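Side-chain contacts in bradyzoite surface antigen BSR4 (Toxoplasma gondii, PDB 2JKS), which is a bradyzoite surface antigen of the SAG1-related superfamily, built of two SRS domains, that binds zinc in the crystal and probably acts at the parasite-host interface: residues Thr8-Ser12 / Asp13-Asp17; Cys46-Thr49 / Gln50-Ile54; Ser229-Arg232 / Phe233-Phe237. All blocks are in the same frame, centred on the assembly; numbering follows the deposited sequence.

How the contacts relate
Contacts 1 and 2 are neighbours at one end of the chain, in the N-terminal SRS domain, with centres about 17 Å apart; contact 3 belongs to the C-terminal SRS domain. Strands 13-17 and 41-47 run side by side in one sheet and tie the first two together: C16 O lies 2.9 Å from S47 N, a probable hydrogen bond, and C16 CB packs 4.0 Å from C46 SG. Contact 3 lies on the opposite side of the chain's centre, its centre about 54 Å from that of contact 1 and about 67 Å from that of contact 2. Contacts 1 and 2 are away from the zinc sites, whereas the R232 side chain in contact 3 comes about 6 Å from a bound zinc ion.

Contact 1 (Thr8-Ser12 / Asp13-Asp17); sequences TVAGS and DAKCD
K15 folds back across T8, its aliphatic chain lying over the backbone of the partner strand. Bends at chi2 (73°) and chi3 (77°) turn it along the hairpin toward the turn. From the root outward, CB and then CD pass near T8 O, K15 CE rests 4.0 Å from both CB and CG2 of T8, and K15 NZ ends 3.6 Å from A10 N and near A10 CB. The ammonium is held by its own strand: K15 NZ donates to D13 O at 3.0 Å, from well above the carbonyl plane. D13 O also takes A10 N at 3.0 Å, this time nearly along the C=O axis, so two donors from different directions grip one carbonyl. T8 and K15 exchange two further backbone bonds, each 2.8 Å, T8 N to K15 O and K15 N to T8 O, and D13 N to A10 O (3.1 Å) closes the turn. On the other face V9 CG2 meets A14 CB at 4.2 Å, a lighter apolar contact. At the turn, a water donates to A10 O and to D13 OD2, while D13 OD1 hydrogen-bonds T43 OG1 and S12 OG bonds T41 O, both on strand 41-47. G11, with positive phi (57°), and S12 occupy the two central positions of a type II' turn. This is the classic tight two-residue beta hairpin, here forming an edge of an SRS-domain sheet, with strand 6-10 outermost.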
ATOM      1  N   THR A   8     -24.198  10.911  -2.239  1.00 32.38           N
ATOM      2  CA  THR A   8     -23.800  11.078  -3.630  1.00 33.03           C
ATOM      3  C   THR A   8     -22.272  10.880  -3.778  1.00 31.20           C
ATOM      4  O   THR A   8     -21.513  11.359  -2.955  1.00 33.09           O
ATOM      5  CB  THR A   8     -24.205  12.462  -4.213  1.00 32.81           C
ATOM      6  OG1 THR A   8     -25.601  12.685  -3.989  1.00 37.31           O
ATOM      7  CG2 THR A   8     -23.966  12.448  -5.727  1.00 33.95           C
ATOM      8  N   VAL A   9     -21.856  10.151  -4.798  1.00 30.23           N
ATOM      9  CA  VAL A   9     -20.441   9.941  -5.159  1.00 29.03           C
ATOM     10  C   VAL A   9     -20.205  10.190  -6.661  1.00 29.91           C
ATOM     11  O   VAL A   9     -20.914   9.662  -7.496  1.00 27.89           O
ATOM     12  CB  VAL A   9     -19.940   8.489  -4.791  1.00 29.35           C
ATOM     13  CG1 VAL A   9     -18.388   8.425  -4.886  1.00 28.88           C
ATOM     14  CG2 VAL A   9     -20.389   8.089  -3.374  1.00 28.96           C
ATOM     15  N   ALA A  10     -19.201  11.023  -6.990  1.00 29.99           N
ATOM     16  CA  ALA A  10     -18.748  11.233  -8.369  1.00 30.13           C
ATOM     17  C   ALA A  10     -17.247  11.350  -8.261  1.00 29.82           C
ATOM     18  O   ALA A  10     -16.767  12.202  -7.522  1.00 30.25           O
ATOM     19  CB  ALA A  10     -19.319  12.527  -8.940  1.00 30.61           C
ATOM     20  N   GLY A  11     -16.537  10.465  -8.960  1.00 30.63           N
ATOM     21  CA  GLY A  11     -15.073  10.326  -8.865  1.00 31.32           C
ATOM     22  C   GLY A  11     -14.648  10.058  -7.420  1.00 30.84           C
ATOM     23  O   GLY A  11     -15.126   9.112  -6.802  1.00 30.40           O
ATOM     24  N   SER A  12     -13.787  10.906  -6.847  1.00 30.49           N
ATOM     25  CA  SER A  12     -13.464  10.679  -5.449  1.00 30.68           C
ATOM     26  C   SER A  12     -14.055  11.732  -4.517  1.00 29.49           C
ATOM     27  O   SER A  12     -13.460  12.073  -3.498  1.00 28.26           O
ATOM     28  CB  SER A  12     -11.937  10.428  -5.270  1.00 31.84           C
ATOM     29  OG  SER A  12     -11.217  11.354  -6.061  1.00 36.19           O
ATOM     30  N   ASP A  13     -15.238  12.265  -4.876  1.00 29.59           N
ATOM     31  CA  ASP A  13     -15.898  13.221  -4.021  1.00 29.22           C
ATOM     32  C   ASP A  13     -17.233  12.601  -3.590  1.00 29.45           C
ATOM     33  O   ASP A  13     -17.999  12.157  -4.471  1.00 28.18           O
ATOM     34  CB  ASP A  13     -16.080  14.552  -4.750  1.00 29.72           C
ATOM     35  CG  ASP A  13     -14.766  15.142  -5.220  1.00 33.57           C
ATOM     36  OD1 ASP A  13     -13.808  15.239  -4.393  1.00 33.65           O
ATOM     37  OD2 ASP A  13     -14.675  15.460  -6.426  1.00 35.26           O
ATOM     38  N   ALA A  14     -17.474  12.556  -2.271  1.00 27.93           N
ATOM     39  CA  ALA A  14     -18.721  12.065  -1.682  1.00 27.78           C
ATOM     40  C   ALA A  14     -19.433  13.100  -0.840  1.00 29.21           C
ATOM     41  O   ALA A  14     -18.817  13.882  -0.107  1.00 29.31           O
ATOM     42  CB  ALA A  14     -18.452  10.821  -0.801  1.00 28.79           C
ATOM     43  N   LYS A  15     -20.748  13.079  -0.916  1.00 30.00           N
ATOM     44  CA  LYS A  15     -21.561  14.092  -0.248  1.00 32.77           C
ATOM     45  C   LYS A  15     -22.713  13.345   0.482  1.00 33.89           C
ATOM     46  O   LYS A  15     -23.439  12.642  -0.172  1.00 32.45           O
ATOM     47  CB  LYS A  15     -22.147  15.055  -1.317  1.00 33.39           C
ATOM     48  CG  LYS A  15     -21.183  16.013  -2.087  1.00 38.65           C
ATOM     49  CD  LYS A  15     -20.279  15.279  -3.168  1.00 43.96           C
ATOM     50  CE  LYS A  15     -21.042  14.941  -4.461  1.00 45.98           C
ATOM     51  NZ  LYS A  15     -20.208  14.064  -5.318  1.00 40.46           N
ATOM     52  N   CYS A  16     -22.872  13.521   1.801  1.00 35.43           N
ATOM     53  CA  CYS A  16     -24.051  13.009   2.533  1.00 38.00           C
ATOM     54  C   CYS A  16     -24.976  14.158   2.961  1.00 37.24           C
ATOM     55  O   CYS A  16     -24.516  15.142   3.565  1.00 36.95           O
ATOM     56  CB  CYS A  16     -23.648  12.276   3.821  1.00 38.17           C
ATOM     57  SG  CYS A  16     -22.544  10.841   3.684  1.00 46.30           S
ATOM     58  N   ASP A  17     -26.260  13.995   2.675  1.00 38.57           N
ATOM     59  CA  ASP A  17     -27.304  15.012   2.847  1.00 39.15           C
ATOM     60  C   ASP A  17     -28.396  14.424   3.764  1.00 38.25           C
ATOM     61  O   ASP A  17     -28.883  13.346   3.521  1.00 38.84           O
ATOM     62  CB  ASP A  17     -27.922  15.354   1.475  1.00 39.35           C
ATOM     63  CG  ASP A  17     -27.073  16.314   0.648  1.00 44.96           C
ATOM     64  OD1 ASP A  17     -26.662  17.398   1.153  1.00 47.65           O
ATOM     65  OD2 ASP A  17     -26.820  15.991  -0.533  1.00 49.87           O
TER
HETATM   66  O   HOH W   1     -25.989  13.523  -1.160  1.00 37.67           O
HETATM   67  O   HOH W   2     -16.563  15.241  -8.192  1.00 51.01           O
HETATM   68  O   HOH W   3     -12.962  13.403  -7.990  1.00 42.55           O

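Contact 2 (Cys46-Thr49 / Gln50-Ile54); sequences CSAT and QALSI
I54 reaches back over A48 and overlaps it with its long branch. CG1 stands beside the backbone N (chi1 -52°) and the chain then extends, which carries I54 CD1 to 3.4 Å from A48 CB, closer than two methyl carbons normally come. The same I54 CD1 lies 3.6 Å from S47 C, against the backbone of 46-49. The shorter branch, I54 CG2, anti to the backbone N, meets C46 CB at 4.0 Å. One isoleucine therefore covers the chain from C46 to A48. Nearer the bend, A48 CB also touches L52 CB at 4.0 Å. T49 and L52 run abreast, with T49 OG1 3.7 Å from L52 CD1. A type I turn from T49 to L52 brings them together, closed by a nearly straight bond from L52 N to T49 O (3.2 Å, 169° at the hydrogen). The bend carries the chain out of strand 41-47 and into strand 53-67, which belongs to a different sheet, so I54, A48 and C46 pack where the two sheets are linked. C46 is disulfide-bonded to C138 of strand 132-141, next to 53-67, while L52 leans on F18 and S142 in the flanking loops.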
ATOM      1  N   CYS A  46     -20.748  16.681   4.602  1.00 32.46           N
ATOM      2  CA  CYS A  46     -21.994  16.314   5.287  1.00 32.89           C
ATOM      3  C   CYS A  46     -22.809  17.531   5.634  1.00 34.31           C
ATOM      4  O   CYS A  46     -22.316  18.429   6.319  1.00 33.19           O
ATOM      5  CB  CYS A  46     -21.704  15.512   6.540  1.00 32.41           C
ATOM      6  SG  CYS A  46     -20.817  14.009   6.117  1.00 34.06           S
ATOM      7  N   SER A  47     -24.049  17.562   5.149  1.00 35.82           N
ATOM      8  CA  SER A  47     -24.892  18.719   5.369  1.00 39.04           C
ATOM      9  C   SER A  47     -26.277  18.291   5.807  1.00 40.51           C
ATOM     10  O   SER A  47     -26.726  17.186   5.504  1.00 39.21           O
ATOM     11  CB  SER A  47     -24.922  19.623   4.133  1.00 40.05           C
ATOM     12  OG  SER A  47     -25.567  18.997   3.052  1.00 43.42           O
ATOM     13  N   ALA A  48     -26.934  19.156   6.565  1.00 42.50           N
ATOM     14  CA  ALA A  48     -28.215  18.822   7.118  1.00 44.93           C
ATOM     15  C   ALA A  48     -29.045  20.083   7.225  1.00 47.59           C
ATOM     16  O   ALA A  48     -28.522  21.201   7.157  1.00 46.18           O
ATOM     17  CB  ALA A  48     -28.046  18.181   8.477  1.00 44.63           C
ATOM     18  N   THR A  49     -30.350  19.875   7.363  1.00 51.21           N
ATOM     19  CA  THR A  49     -31.317  20.956   7.586  1.00 54.69           C
ATOM     20  C   THR A  49     -31.133  21.475   9.017  1.00 56.75           C
ATOM     21  O   THR A  49     -30.606  20.759   9.871  1.00 57.29           O
ATOM     22  CB  THR A  49     -32.744  20.434   7.408  1.00 54.22           C
ATOM     23  OG1 THR A  49     -33.005  19.445   8.412  1.00 55.59           O
ATOM     24  CG2 THR A  49     -32.921  19.816   6.024  1.00 54.52           C
ATOM     25  N   GLN A  50     -31.596  22.698   9.278  1.00 59.11           N
ATOM     26  CA  GLN A  50     -31.266  23.431  10.517  1.00 60.74           C
ATOM     27  C   GLN A  50     -31.496  22.731  11.879  1.00 60.28           C
ATOM     28  O   GLN A  50     -30.772  23.017  12.824  1.00 60.94           O
ATOM     29  CB  GLN A  50     -31.935  24.817  10.522  1.00 61.12           C
ATOM     30  CG  GLN A  50     -31.465  25.773   9.397  1.00 62.47           C
ATOM     31  CD  GLN A  50     -32.486  26.884   9.079  1.00 63.26           C
ATOM     32  OE1 GLN A  50     -32.228  27.761   8.234  1.00 66.41           O
ATOM     33  NE2 GLN A  50     -33.648  26.855   9.759  1.00 65.75           N
ATOM     34  N   ALA A  51     -32.474  21.827  11.986  1.00 59.74           N
ATOM     35  CA  ALA A  51     -32.777  21.163  13.281  1.00 58.82           C
ATOM     36  C   ALA A  51     -31.904  19.938  13.656  1.00 58.36           C
ATOM     37  O   ALA A  51     -32.003  19.413  14.781  1.00 58.13           O
ATOM     38  CB  ALA A  51     -34.278  20.803  13.376  1.00 59.19           C
ATOM     39  N   LEU A  52     -31.044  19.498  12.729  1.00 57.05           N
ATOM     40  CA  LEU A  52     -30.252  18.280  12.935  1.00 55.07           C
ATOM     41  C   LEU A  52     -28.809  18.591  13.320  1.00 53.89           C
ATOM     42  O   LEU A  52     -28.183  19.451  12.701  1.00 54.38           O
ATOM     43  CB  LEU A  52     -30.275  17.413  11.672  1.00 54.65           C
ATOM     44  CG  LEU A  52     -31.643  16.884  11.246  1.00 54.41           C
ATOM     45  CD1 LEU A  52     -31.578  16.302   9.838  1.00 52.72           C
ATOM     46  CD2 LEU A  52     -32.150  15.855  12.264  1.00 53.59           C
ATOM     47  N   SER A  53     -28.292  17.906  14.338  1.00 51.48           N
ATOM     48  CA  SER A  53     -26.862  17.954  14.604  1.00 49.55           C
ATOM     49  C   SER A  53     -26.163  16.777  13.903  1.00 48.48           C
ATOM     50  O   SER A  53     -26.647  15.636  13.949  1.00 47.55           O
ATOM     51  CB  SER A  53     -26.561  17.973  16.098  1.00 49.66           C
ATOM     52  OG  SER A  53     -27.184  16.896  16.758  1.00 50.69           O
ATOM     53  N   ILE A  54     -25.047  17.080  13.243  1.00 46.77           N
ATOM     54  CA  ILE A  54     -24.262  16.058  12.527  1.00 46.00           C
ATOM     55  C   ILE A  54     -23.026  15.773  13.359  1.00 44.60           C
ATOM     56  O   ILE A  54     -22.424  16.688  13.935  1.00 44.26           O
ATOM     57  CB  ILE A  54     -23.861  16.541  11.114  1.00 46.63           C
ATOM     58  CG1 ILE A  54     -25.086  17.031  10.339  1.00 47.98           C
ATOM     59  CG2 ILE A  54     -23.096  15.443  10.313  1.00 47.73           C
ATOM     60  CD1 ILE A  54     -24.754  17.444   8.915  1.00 49.57           C
TER

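Contact 3 (Ser229-Arg232 / Phe233-Phe237); sequences STTR and FVEIF
The guanidinium of R232 carries V234 CG2 over the centre of one face, 3.8 Å above its plane. The two side chains run together in one direction, and a bend at chi3 (69°) turns the arginine's flat end over the valine. R232 NH1 has a weak link to a water that is also weakly linked to E235 OE2, so the bridge is doubtful. The i+3 bonds E235 N to R232 O (3.1 Å, from above the carbonyl plane) and I236 N to F233 O (3.0 Å) wind 233-235 into a 3-10 turn; F233 O also takes F237 N, an i+4 bond. The F233 ring is buried among aromatic rings, meeting F271 edge-to-face and also touching Y217, F240 and W245, while R232 and E235 are exposed. The R232 side chain is about 4 Å from that of E216, a zinc-binding residue in this protein although no zinc is bound to it in this chain's model, and about 6 Å from a bound zinc ion. With R232 NH1 and E235 OE2 5.6 Å apart there is no direct salt bridge to E235; the arginine's positive charge may ease the negative charge of E216, while the zinc nearby would oppose it.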
ATOM      1  N   SER A 229      12.901 -21.738  -9.108  1.00 32.55           N
ATOM      2  CA  SER A 229      13.822 -22.882  -9.040  1.00 33.75           C
ATOM      3  C   SER A 229      15.155 -22.357  -8.674  1.00 32.77           C
ATOM      4  O   SER A 229      15.725 -21.624  -9.458  1.00 32.59           O
ATOM      5  CB  SER A 229      13.984 -23.585 -10.397  1.00 34.30           C
ATOM      6  OG  SER A 229      12.772 -24.142 -10.779  1.00 40.03           O
ATOM      7  N   THR A 230      15.676 -22.745  -7.506  1.00 31.71           N
ATOM      8  CA  THR A 230      16.917 -22.164  -7.003  1.00 31.48           C
ATOM      9  C   THR A 230      18.150 -22.694  -7.724  1.00 31.94           C
ATOM     10  O   THR A 230      18.212 -23.879  -8.147  1.00 30.93           O
ATOM     11  CB  THR A 230      17.080 -22.307  -5.469  1.00 31.79           C
ATOM     12  OG1 THR A 230      17.010 -23.692  -5.119  1.00 32.30           O
ATOM     13  CG2 THR A 230      15.973 -21.517  -4.714  1.00 31.79           C
ATOM     14  N   THR A 231      19.110 -21.800  -7.924  1.00 30.73           N
ATOM     15  CA  THR A 231      20.392 -22.160  -8.523  1.00 32.42           C
ATOM     16  C   THR A 231      21.423 -21.297  -7.875  1.00 30.14           C
ATOM     17  O   THR A 231      21.112 -20.174  -7.451  1.00 29.23           O
ATOM     18  CB  THR A 231      20.391 -21.977 -10.066  1.00 33.01           C
ATOM     19  OG1 THR A 231      19.408 -22.835 -10.593  1.00 41.85           O
ATOM     20  CG2 THR A 231      21.679 -22.399 -10.664  1.00 34.55           C
ATOM     21  N   ARG A 232      22.635 -21.817  -7.733  1.00 28.93           N
ATOM     22  CA  ARG A 232      23.682 -21.108  -7.047  1.00 30.79           C
ATOM     23  C   ARG A 232      24.246 -19.923  -7.894  1.00 28.68           C
ATOM     24  O   ARG A 232      24.405 -20.052  -9.109  1.00 29.02           O
ATOM     25  CB  ARG A 232      24.779 -22.080  -6.543  1.00 30.71           C
ATOM     26  CG  ARG A 232      24.225 -23.161  -5.532  1.00 35.43           C
ATOM     27  CD  ARG A 232      25.364 -24.106  -5.135  1.00 38.66           C
ATOM     28  NE  ARG A 232      26.385 -23.440  -4.312  1.00 48.21           N
ATOM     29  CZ  ARG A 232      27.701 -23.706  -4.344  1.00 49.83           C
ATOM     30  NH1 ARG A 232      28.185 -24.601  -5.202  1.00 50.12           N
ATOM     31  NH2 ARG A 232      28.536 -23.034  -3.549  1.00 46.91           N
ATOM     32  N   PHE A 233      24.425 -18.763  -7.242  1.00 26.90           N
ATOM     33  CA  PHE A 233      25.021 -17.591  -7.871  1.00 27.67           C
ATOM     34  C   PHE A 233      26.405 -17.857  -8.474  1.00 27.82           C
ATOM     35  O   PHE A 233      26.697 -17.309  -9.524  1.00 28.42           O
ATOM     36  CB  PHE A 233      25.146 -16.419  -6.910  1.00 26.28           C
ATOM     37  CG  PHE A 233      23.934 -15.525  -6.873  1.00 29.48           C
ATOM     38  CD1 PHE A 233      23.584 -14.732  -7.985  1.00 25.47           C
ATOM     39  CD2 PHE A 233      23.126 -15.481  -5.729  1.00 26.47           C
ATOM     40  CE1 PHE A 233      22.444 -13.904  -7.940  1.00 26.99           C
ATOM     41  CE2 PHE A 233      21.987 -14.659  -5.670  1.00 22.93           C
ATOM     42  CZ  PHE A 233      21.643 -13.856  -6.760  1.00 23.56           C
ATOM     43  N   VAL A 234      27.241 -18.670  -7.820  1.00 29.49           N
ATOM     44  CA  VAL A 234      28.570 -19.040  -8.401  1.00 31.52           C
ATOM     45  C   VAL A 234      28.469 -19.588  -9.813  1.00 32.08           C
ATOM     46  O   VAL A 234      29.446 -19.501 -10.557  1.00 32.35           O
ATOM     47  CB  VAL A 234      29.405 -20.114  -7.625  1.00 32.84           C
ATOM     48  CG1 VAL A 234      30.107 -19.530  -6.410  1.00 36.69           C
ATOM     49  CG2 VAL A 234      28.595 -21.432  -7.347  1.00 32.11           C
ATOM     50  N   GLU A 235      27.335 -20.178 -10.180  1.00 32.27           N
ATOM     51  CA  GLU A 235      27.191 -20.780 -11.515  1.00 34.43           C
ATOM     52  C   GLU A 235      27.193 -19.749 -12.644  1.00 34.62           C
ATOM     53  O   GLU A 235      27.474 -20.106 -13.803  1.00 35.22           O
ATOM     54  CB  GLU A 235      25.948 -21.677 -11.632  1.00 35.33           C
ATOM     55  CG  GLU A 235      26.077 -23.058 -10.991  1.00 42.69           C
ATOM     56  CD  GLU A 235      27.237 -23.846 -11.593  1.00 50.97           C
ATOM     57  OE1 GLU A 235      27.207 -24.105 -12.838  1.00 54.33           O
ATOM     58  OE2 GLU A 235      28.185 -24.176 -10.832  1.00 53.59           O
ATOM     59  N   ILE A 236      26.872 -18.497 -12.313  1.00 32.19           N
ATOM     60  CA  ILE A 236      26.842 -17.389 -13.277  1.00 31.80           C
ATOM     61  C   ILE A 236      27.912 -16.328 -12.987  1.00 31.25           C
ATOM     62  O   ILE A 236      28.350 -15.627 -13.899  1.00 32.29           O
ATOM     63  CB  ILE A 236      25.424 -16.780 -13.456  1.00 30.67           C
ATOM     64  CG1 ILE A 236      24.893 -16.100 -12.167  1.00 28.45           C
ATOM     65  CG2 ILE A 236      24.473 -17.848 -13.993  1.00 34.44           C
ATOM     66  CD1 ILE A 236      23.589 -15.411 -12.347  1.00 30.24           C
ATOM     67  N   PHE A 237      28.311 -16.220 -11.723  1.00 31.21           N
ATOM     68  CA  PHE A 237      29.389 -15.335 -11.277  1.00 32.26           C
ATOM     69  C   PHE A 237      30.453 -16.214 -10.609  1.00 32.47           C
ATOM     70  O   PHE A 237      30.457 -16.400  -9.372  1.00 32.36           O
ATOM     71  CB  PHE A 237      28.902 -14.242 -10.284  1.00 31.40           C
ATOM     72  CG  PHE A 237      27.663 -13.497 -10.730  1.00 31.49           C
ATOM     73  CD1 PHE A 237      27.485 -13.118 -12.082  1.00 32.54           C
ATOM     74  CD2 PHE A 237      26.693 -13.147  -9.804  1.00 28.08           C
ATOM     75  CE1 PHE A 237      26.345 -12.426 -12.500  1.00 31.63           C
ATOM     76  CE2 PHE A 237      25.549 -12.451 -10.210  1.00 23.35           C
ATOM     77  CZ  PHE A 237      25.388 -12.101 -11.558  1.00 30.54           C
TER
HETATM   78  O   HOH W   4      27.564 -25.030  -7.554  1.00 45.96           O